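Side-chain contacts in N2152 (PDB 5U22), which is a family 39 glycoside hydrolase of a rumen anaerobic fungus, probably cleaving arabinose-containing glycosides: residues K53-S57 against L58-L62; S186-E190 against N191-N195; P115-Q118 against T119-N122. One frame throughout, in Å; residues are numbered along the deposited sequence.

Contact 1 of 3, residues K53-S57 against L58-L62; sequences KDYKS and LVAPL
Asp54 is the N-cap of the one-turn helix 55-58, whose last residue, Leu58, donates through N to Asp54 O at 3.1 Å, while the Asp54 carboxylate reaches forward over the turn to Ser57 in a capping bond. Its two oxygens share the work. OD1 of Asp54 accepts from Ser57 N at 2.9 Å, and OD2 of Asp54 from Ser57 OG at 2.7 Å, both donors arriving from above the carboxylate plane, so a pair of bonds fixes the rotation of the group. Tyr55 O, in the first helical residue, takes two backbone donors from opposite faces of its carbonyl plane, Val59 N and Ala60 N, each 2.9 Å away; the Ala60 bond is the straighter, with 167° at the hydrogen. Beyond it, Pro61 CD lies by Lys56 O and Pro61 CG by Ser57 O.

Val59 makes a CH-pi contact with Tyr55. Val59 CB stands over the centre of the Tyr55 ring, 8° off the ring normal, and CG1 of Val59, anti to its backbone N (chi1 -178°), carries the contact outward along that face. Helix 84-91 touches this tyrosine through Arg90 and Leu91, and Ser94 binds its hydroxyl, whereas Trp303 of helix 301-310 meets Pro61. The closest side-chain approach between the tyrosine and the valine is Tyr55 CE2 to Val59 CG1, 3.4 Å.

Contact 2 of 3, residues S186-E190 against N191-N195; sequences SWYEE and NKMKN. With EDO (1,2-ethanediol), chain D.
Lys192 reaches back from the first turn of helix 190-202 to Trp187, and its ammonium group is held tightly. NZ of Lys192 donates to Trp187 O at 2.9 Å and also stands over one face of the indole, 3.3 Å from the centroid of the five-membered ring and 18° off its normal, a cation-pi arrangement. A bend at chi3 (57°) in an otherwise extended lysine chain carries NZ there. Asp149 adds a salt bridge, so three partners, a carboxylate, a carbonyl and a ring face, meet the same charge.

The second fixed element is the Glu189 side chain. Its carboxylate splits between two amides at the helix start: OE1 of Glu189 accepts from Lys192 N at 2.9 Å, and OE2 of Glu189 from Asn191 N at 3.0 Å, each met from above the carboxylate plane. Next to this cap, Met193 N closes a helical turn on Glu189 O at 3.0 Å. The buried side is apolar: the Met193 methyl CE lies 3.8 Å from Tyr188 CE1, with Tyr228 and Leu231 of helix 221-235 touching both residues.

The outer side is looser. Glu190 and Asn191 are exposed, although Glu190 OE1 is held by Ser227. A 1,2-ethanediol, probably from the crystallisation liquor, takes the Glu190 amide, with O2 of the diol 2.8 Å from Glu190 N, and brings its C1 to the edge of the Tyr188 ring.

The arrangement is an N-capped helix start, Glu189 being the cap, in the loop joining strand 180-185 to helix 190-202 of the beta/alpha barrel. That loop leaves the C-terminal end of its strand, the end where TIM-barrel active sites lie, consistent with the buffer molecule bound about 8 Å from the Trp187 side chain.

Contact 3 of 3, residues P115-Q118 against T119-N122; sequences PGIQ and TWFN
Three backbone bonds of the i to i+4 kind start helix 117-134: Trp120 N to Gly116 O at 3.1 Å, Phe121 N to Ile117 O at 3.0 Å and Asn122 N to Gln118 O at 2.9 Å, the first almost straight at 173°. Gly116 occupies the N-cap, and at its backbone angles (phi 98°, psi 150°) a CB would press against Pro115 O.

Among the side chains, Ile117 and Phe121 run alongside each other, pointing the same way. CG1 of Ile117, placed anti to its backbone N, sits over one face of the phenyl ring but offset toward the rim, a CH-pi contact, and CD1 of Ile117 then meets Phe121 CE1 at 3.7 Å. The opening turn carries a second apolar pair, in which the Pro115 ring edge leans on the threonine methyl, with CG of Pro115 3.7 Å from Thr119 CG2. Near them a water links the polar atoms, donating to Pro115 O at 2.7 Å and accepting from Thr119 N at 3.1 Å; its further bond to Gln118 OE1 is weak.

Replacing Phe121 with an alanine would probably leave CG1 and CD1 of Ile117 without the ring face and the CE1 atom they rest on.

The contact belongs to the beta-alpha-beta unit formed by strand 98-102, this helix and strand 139-143. Phe121 and Ile117 face helix 160-174, touching Thr167 and Gln166, while Trp120 turns inward, bound to Thr167 through NE1 and set edge-to-face with Trp145.

All three contacts belong to the beta/alpha barrel, and each lies on a segment joined in sequence to a strand of the seven-stranded parallel sheet. Contact 1 precedes the first of these strands, 66-70, whereas contact 3 and then contact 2 follow strands 98-102 and 180-185, where they begin helices 117-134 and 190-202. None touches another: centres are about 37 Å apart from contact 1 to either of the others and about 27 Å between contacts 2 and 3, and contacts 1 and 2 fall on opposite sides of the chain's centre. Contact 1 touches helices 84-91 and 301-310, near the beginning and end of the barrel sequence. The three are thus packed independently.

Contact 1 of 3, residues K53-S57 against L58-L62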
loop_
_atom_site.group_PDB
_atom_site.type_symbol
_atom_site.label_atom_id
_atom_site.label_comp_id
_atom_site.label_asym_id
_atom_site.label_seq_id
_atom_site.Cartn_x
_atom_site.Cartn_y
_atom_site.Cartn_z
ATOM N N LYS A 53 -4.147 14.716 14.593
ATOM C CA LYS A 53 -3.589 15.970 15.085
ATOM C C LYS A 53 -2.116 15.804 15.442
ATOM O O LYS A 53 -1.282 16.664 15.116
ATOM C CB LYS A 53 -4.407 16.437 16.292
ATOM C CG LYS A 53 -4.660 17.920 16.399
ATOM C CD LYS A 53 -5.548 18.229 17.618
ATOM C CE LYS A 53 -7.028 18.204 17.262
ATOM N NZ LYS A 53 -7.914 18.617 18.399
ATOM N N ASP A 54 -1.774 14.691 16.088
ATOM C CA ASP A 54 -0.432 14.467 16.620
ATOM C C ASP A 54 0.392 13.748 15.563
ATOM O O ASP A 54 0.461 12.519 15.539
ATOM C CB ASP A 54 -0.524 13.664 17.914
ATOM C CG ASP A 54 0.815 13.467 18.593
ATOM O OD1 ASP A 54 1.867 13.707 17.963
ATOM O OD2 ASP A 54 0.809 13.022 19.764
ATOM N N TYR A 55 1.043 14.527 14.692
ATOM C CA TYR A 55 1.859 13.932 13.635
ATOM C C TYR A 55 2.998 13.105 14.222
ATOM O O TYR A 55 3.269 11.997 13.755
ATOM C CB TYR A 55 2.418 15.014 12.703
ATOM C CG TYR A 55 3.066 14.438 11.446
ATOM C CD1 TYR A 55 4.349 13.900 11.477
ATOM C CD2 TYR A 55 2.383 14.417 10.237
ATOM C CE1 TYR A 55 4.935 13.362 10.344
ATOM C CE2 TYR A 55 2.958 13.891 9.103
ATOM C CZ TYR A 55 4.229 13.361 9.160
ATOM O OH TYR A 55 4.791 12.830 8.032
ATOM N N LYS A 56 3.667 13.625 15.256
ATOM C CA LYS A 56 4.877 12.976 15.745
ATOM C C LYS A 56 4.599 11.623 16.383
ATOM O O LYS A 56 5.455 10.729 16.318
ATOM C CB LYS A 56 5.596 13.883 16.745
ATOM C CG LYS A 56 6.046 15.220 16.155
ATOM C CD LYS A 56 6.834 16.052 17.180
ATOM C CE LYS A 56 7.188 17.421 16.624
ATOM N NZ LYS A 56 8.104 17.320 15.465
ATOM N N SER A 57 3.443 11.462 17.037
ATOM C CA SER A 57 3.137 10.201 17.702
ATOM C C SER A 57 2.469 9.196 16.783
ATOM O O SER A 57 2.688 7.989 16.942
ATOM C CB SER A 57 2.220 10.416 18.909
ATOM O OG SER A 57 2.814 11.263 19.868
ATOM N N LEU A 58 1.659 9.669 15.838
ATOM C CA LEU A 58 0.777 8.802 15.075
ATOM C C LEU A 58 1.186 8.603 13.620
ATOM O O LEU A 58 0.894 7.549 13.062
ATOM C CB LEU A 58 -0.659 9.345 15.140
ATOM C CG LEU A 58 -1.222 9.469 16.566
ATOM C CD1 LEU A 58 -2.639 10.045 16.550
ATOM C CD2 LEU A 58 -1.195 8.128 17.278
ATOM N N VAL A 59 1.867 9.563 12.995
ATOM C CA VAL A 59 2.240 9.437 11.587
ATOM C C VAL A 59 3.724 9.138 11.454
ATOM O O VAL A 59 4.120 8.144 10.829
ATOM C CB VAL A 59 1.874 10.712 10.806
ATOM C CG1 VAL A 59 2.210 10.546 9.338
ATOM C CG2 VAL A 59 0.396 11.057 11.002
ATOM N N ALA A 60 4.549 10.007 12.027
ATOM C CA ALA A 60 5.998 9.847 11.935
ATOM C C ALA A 60 6.498 8.443 12.275
ATOM O O ALA A 60 7.396 7.955 11.564
ATOM C CB ALA A 60 6.687 10.886 12.838
ATOM N N PRO A 61 5.998 7.753 13.307
ATOM C CA PRO A 61 6.569 6.437 13.645
ATOM C C PRO A 61 6.312 5.359 12.619
ATOM O O PRO A 61 6.935 4.293 12.703
ATOM C CB PRO A 61 5.884 6.085 14.968
ATOM C CG PRO A 61 5.492 7.414 15.538
ATOM C CD PRO A 61 5.040 8.188 14.341
ATOM N N LEU A 62 5.422 5.583 11.665
ATOM C CA LEU A 62 5.050 4.529 10.730
ATOM C C LEU A 62 5.980 4.421 9.533
ATOM O O LEU A 62 5.864 3.453 8.775
ATOM C CB LEU A 62 3.620 4.755 10.230
ATOM C CG LEU A 62 2.531 4.575 11.282
ATOM C CD1 LEU A 62 1.170 4.756 10.650
ATOM C CD2 LEU A 62 2.669 3.193 11.925
#

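Contact 2 of 3, residues S186-E190 against N191-N195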
loop_
_atom_site.group_PDB
_atom_site.type_symbol
_atom_site.label_atom_id
_atom_site.label_comp_id
_atom_site.label_asym_id
_atom_site.label_seq_id
_atom_site.Cartn_x
_atom_site.Cartn_y
_atom_site.Cartn_z
ATOM N N SER A 186 -10.900 0.355 -10.791
ATOM C CA SER A 186 -11.426 -0.142 -9.522
ATOM C C SER A 186 -11.025 -1.593 -9.273
ATOM O O SER A 186 -10.805 -1.997 -8.121
ATOM C CB SER A 186 -12.939 -0.018 -9.491
ATOM O OG SER A 186 -13.422 -0.500 -8.260
ATOM N N TRP A 187 -10.968 -2.400 -10.323
ATOM C CA TRP A 187 -10.496 -3.768 -10.200
ATOM C C TRP A 187 -9.700 -4.127 -11.442
ATOM O O TRP A 187 -9.905 -3.562 -12.521
ATOM C CB TRP A 187 -11.648 -4.766 -9.989
ATOM C CG TRP A 187 -12.565 -4.886 -11.173
ATOM C CD1 TRP A 187 -12.460 -5.773 -12.214
ATOM C CD2 TRP A 187 -13.721 -4.090 -11.440
ATOM N NE1 TRP A 187 -13.483 -5.567 -13.117
ATOM C CE2 TRP A 187 -14.274 -4.546 -12.659
ATOM C CE3 TRP A 187 -14.348 -3.037 -10.764
ATOM C CZ2 TRP A 187 -15.419 -3.979 -13.217
ATOM C CZ3 TRP A 187 -15.489 -2.472 -11.320
ATOM C CH2 TRP A 187 -16.012 -2.945 -12.535
ATOM N N TYR A 188 -8.782 -5.071 -11.277
ATOM C CA TYR A 188 -7.956 -5.506 -12.392
ATOM C C TYR A 188 -8.711 -6.520 -13.246
ATOM O O TYR A 188 -9.344 -7.445 -12.724
ATOM C CB TYR A 188 -6.647 -6.113 -11.883
ATOM C CG TYR A 188 -5.703 -6.434 -13.014
ATOM C CD1 TYR A 188 -4.744 -5.515 -13.422
ATOM C CD2 TYR A 188 -5.797 -7.640 -13.696
ATOM C CE1 TYR A 188 -3.884 -5.803 -14.485
ATOM C CE2 TYR A 188 -4.955 -7.938 -14.749
ATOM C CZ TYR A 188 -4.000 -7.015 -15.139
ATOM O OH TYR A 188 -3.167 -7.319 -16.188
ATOM N N GLU A 189 -8.636 -6.352 -14.565
ATOM C CA GLU A 189 -9.066 -7.389 -15.496
ATOM C C GLU A 189 -8.170 -7.301 -16.725
ATOM O O GLU A 189 -7.819 -6.206 -17.161
ATOM C CB GLU A 189 -10.551 -7.237 -15.856
ATOM C CG GLU A 189 -11.135 -8.420 -16.592
ATOM C CD GLU A 189 -10.876 -8.358 -18.081
ATOM O OE1 GLU A 189 -10.983 -7.243 -18.647
ATOM O OE2 GLU A 189 -10.555 -9.416 -18.682
ATOM N N GLU A 190 -7.782 -8.456 -17.268
ATOM C CA GLU A 190 -6.690 -8.463 -18.240
ATOM C C GLU A 190 -7.071 -7.775 -19.547
ATOM O O GLU A 190 -6.266 -7.018 -20.107
ATOM C CB GLU A 190 -6.232 -9.891 -18.493
ATOM C CG GLU A 190 -5.083 -9.995 -19.460
ATOM C CD GLU A 190 -4.506 -11.382 -19.484
ATOM O OE1 GLU A 190 -3.776 -11.738 -18.532
ATOM O OE2 GLU A 190 -4.824 -12.130 -20.428
ATOM N N ASN A 191 -8.274 -8.044 -20.070
ATOM C CA ASN A 191 -8.694 -7.408 -21.319
ATOM C C ASN A 191 -8.754 -5.894 -21.170
ATOM O O ASN A 191 -8.335 -5.152 -22.068
ATOM C CB ASN A 191 -10.058 -7.939 -21.750
ATOM C CG ASN A 191 -9.973 -9.252 -22.517
ATOM O OD1 ASN A 191 -8.903 -9.821 -22.684
ATOM N ND2 ASN A 191 -11.117 -9.740 -22.974
ATOM N N LYS A 192 -9.285 -5.423 -20.037
ATOM C CA LYS A 192 -9.401 -3.996 -19.772
ATOM C C LYS A 192 -8.027 -3.338 -19.727
ATOM O O LYS A 192 -7.807 -2.277 -20.328
ATOM C CB LYS A 192 -10.151 -3.807 -18.450
ATOM C CG LYS A 192 -10.328 -2.374 -17.999
ATOM C CD LYS A 192 -11.347 -2.289 -16.863
ATOM C CE LYS A 192 -10.951 -3.161 -15.675
ATOM N NZ LYS A 192 -11.963 -3.155 -14.580
ATOM N N MET A 193 -7.081 -3.968 -19.029
ATOM C CA MET A 193 -5.731 -3.415 -18.941
ATOM C C MET A 193 -5.029 -3.459 -20.292
ATOM O O MET A 193 -4.390 -2.485 -20.702
ATOM C CB MET A 193 -4.911 -4.176 -17.899
ATOM C CG MET A 193 -3.462 -3.695 -17.796
ATOM S SD MET A 193 -3.314 -1.964 -17.280
ATOM C CE MET A 193 -3.581 -2.120 -15.514
ATOM N N LYS A 194 -5.126 -4.587 -20.993
ATOM C CA LYS A 194 -4.483 -4.698 -22.298
ATOM C C LYS A 194 -4.996 -3.627 -23.256
ATOM O O LYS A 194 -4.207 -2.962 -23.938
ATOM C CB LYS A 194 -4.721 -6.098 -22.865
ATOM C CG LYS A 194 -4.048 -6.351 -24.228
ATOM C CD LYS A 194 -4.295 -7.796 -24.692
ATOM C CE LYS A 194 -3.680 -8.084 -26.058
ATOM N NZ LYS A 194 -3.607 -9.561 -26.274
ATOM N N ASN A 195 -6.322 -3.457 -23.324
ATOM C CA ASN A 195 -6.900 -2.414 -24.176
ATOM C C ASN A 195 -6.316 -1.050 -23.826
ATOM O O ASN A 195 -5.958 -0.265 -24.708
ATOM C CB ASN A 195 -8.421 -2.407 -24.040
ATOM C CG ASN A 195 -9.115 -3.346 -25.039
ATOM O OD1 ASN A 195 -8.729 -3.420 -26.212
ATOM N ND2 ASN A 195 -10.154 -4.043 -24.586
HETATM C C1 EDO D . -6.160 -11.337 -14.972
HETATM O O1 EDO D . -5.517 -12.229 -14.111
HETATM C C2 EDO D . -7.623 -11.313 -14.605
HETATM O O2 EDO D . -8.317 -10.772 -15.722
#

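Contact 3 of 3, residues P115-Q118 against T119-N122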
loop_
_atom_site.group_PDB
_atom_site.type_symbol
_atom_site.label_atom_id
_atom_site.label_comp_id
_atom_site.label_asym_id
_atom_site.label_seq_id
_atom_site.Cartn_x
_atom_site.Cartn_y
_atom_site.Cartn_z
ATOM N N PRO A 115 -17.797 18.220 -15.702
ATOM C CA PRO A 115 -18.261 19.573 -16.056
ATOM C C PRO A 115 -17.913 20.003 -17.475
ATOM O O PRO A 115 -18.100 21.184 -17.794
ATOM C CB PRO A 115 -17.501 20.434 -15.043
ATOM C CG PRO A 115 -16.152 19.751 -14.969
ATOM C CD PRO A 115 -16.429 18.251 -15.149
ATOM N N GLY A 116 -17.418 19.102 -18.301
ATOM C CA GLY A 116 -16.904 19.495 -19.594
ATOM C C GLY A 116 -15.396 19.652 -19.565
ATOM O O GLY A 116 -14.798 20.004 -18.543
ATOM N N ILE A 117 -14.767 19.391 -20.714
ATOM C CA ILE A 117 -13.307 19.403 -20.800
ATOM C C ILE A 117 -12.753 20.784 -20.462
ATOM O O ILE A 117 -11.647 20.906 -19.924
ATOM C CB ILE A 117 -12.863 18.926 -22.204
ATOM C CG1 ILE A 117 -11.373 18.578 -22.256
ATOM C CG2 ILE A 117 -13.193 19.968 -23.283
ATOM C CD1 ILE A 117 -11.033 17.239 -21.644
ATOM N N GLN A 118 -13.506 21.847 -20.760
ATOM C CA GLN A 118 -12.983 23.188 -20.525
ATOM C C GLN A 118 -12.764 23.436 -19.039
ATOM O O GLN A 118 -11.683 23.863 -18.623
ATOM C CB GLN A 118 -13.933 24.224 -21.124
ATOM C CG GLN A 118 -14.060 24.107 -22.640
ATOM C CD GLN A 118 -15.276 23.302 -23.081
ATOM O OE1 GLN A 118 -15.703 22.371 -22.396
ATOM N NE2 GLN A 118 -15.832 23.655 -24.242
ATOM N N THR A 119 -13.781 23.170 -18.221
ATOM C CA THR A 119 -13.651 23.378 -16.776
ATOM C C THR A 119 -12.641 22.419 -16.162
ATOM O O THR A 119 -11.862 22.803 -15.285
ATOM C CB THR A 119 -15.014 23.224 -16.110
ATOM O OG1 THR A 119 -15.856 24.301 -16.525
ATOM C CG2 THR A 119 -14.897 23.242 -14.577
ATOM N N TRP A 120 -12.645 21.164 -16.606
ATOM C CA TRP A 120 -11.632 20.212 -16.152
ATOM C C TRP A 120 -10.225 20.767 -16.351
ATOM O O TRP A 120 -9.390 20.737 -15.439
ATOM C CB TRP A 120 -11.825 18.900 -16.905
ATOM C CG TRP A 120 -10.835 17.794 -16.639
ATOM C CD1 TRP A 120 -10.029 17.197 -17.565
ATOM C CD2 TRP A 120 -10.594 17.112 -15.398
ATOM N NE1 TRP A 120 -9.298 16.196 -16.985
ATOM C CE2 TRP A 120 -9.619 16.122 -15.654
ATOM C CE3 TRP A 120 -11.095 17.245 -14.098
ATOM C CZ2 TRP A 120 -9.132 15.271 -14.657
ATOM C CZ3 TRP A 120 -10.606 16.391 -13.097
ATOM C CH2 TRP A 120 -9.640 15.414 -13.389
ATOM N N PHE A 121 -9.957 21.307 -17.538
ATOM C CA PHE A 121 -8.628 21.836 -17.815
ATOM C C PHE A 121 -8.344 23.089 -16.993
ATOM O O PHE A 121 -7.234 23.257 -16.473
ATOM C CB PHE A 121 -8.491 22.109 -19.315
ATOM C CG PHE A 121 -8.015 20.916 -20.118
ATOM C CD1 PHE A 121 -8.238 19.617 -19.686
ATOM C CD2 PHE A 121 -7.305 21.104 -21.296
ATOM C CE1 PHE A 121 -7.784 18.526 -20.428
ATOM C CE2 PHE A 121 -6.839 20.018 -22.038
ATOM C CZ PHE A 121 -7.080 18.731 -21.602
ATOM N N ASN A 122 -9.325 23.990 -16.867
ATOM C CA ASN A 122 -9.129 25.173 -16.029
ATOM C C ASN A 122 -8.790 24.781 -14.591
ATOM O O ASN A 122 -7.871 25.338 -13.981
ATOM C CB ASN A 122 -10.377 26.056 -16.066
ATOM C CG ASN A 122 -10.532 26.782 -17.385
ATOM O OD1 ASN A 122 -9.541 27.170 -18.008
ATOM N ND2 ASN A 122 -11.779 26.953 -17.830
HETATM O O HOH W 1 -16.665 22.929 -19.212
#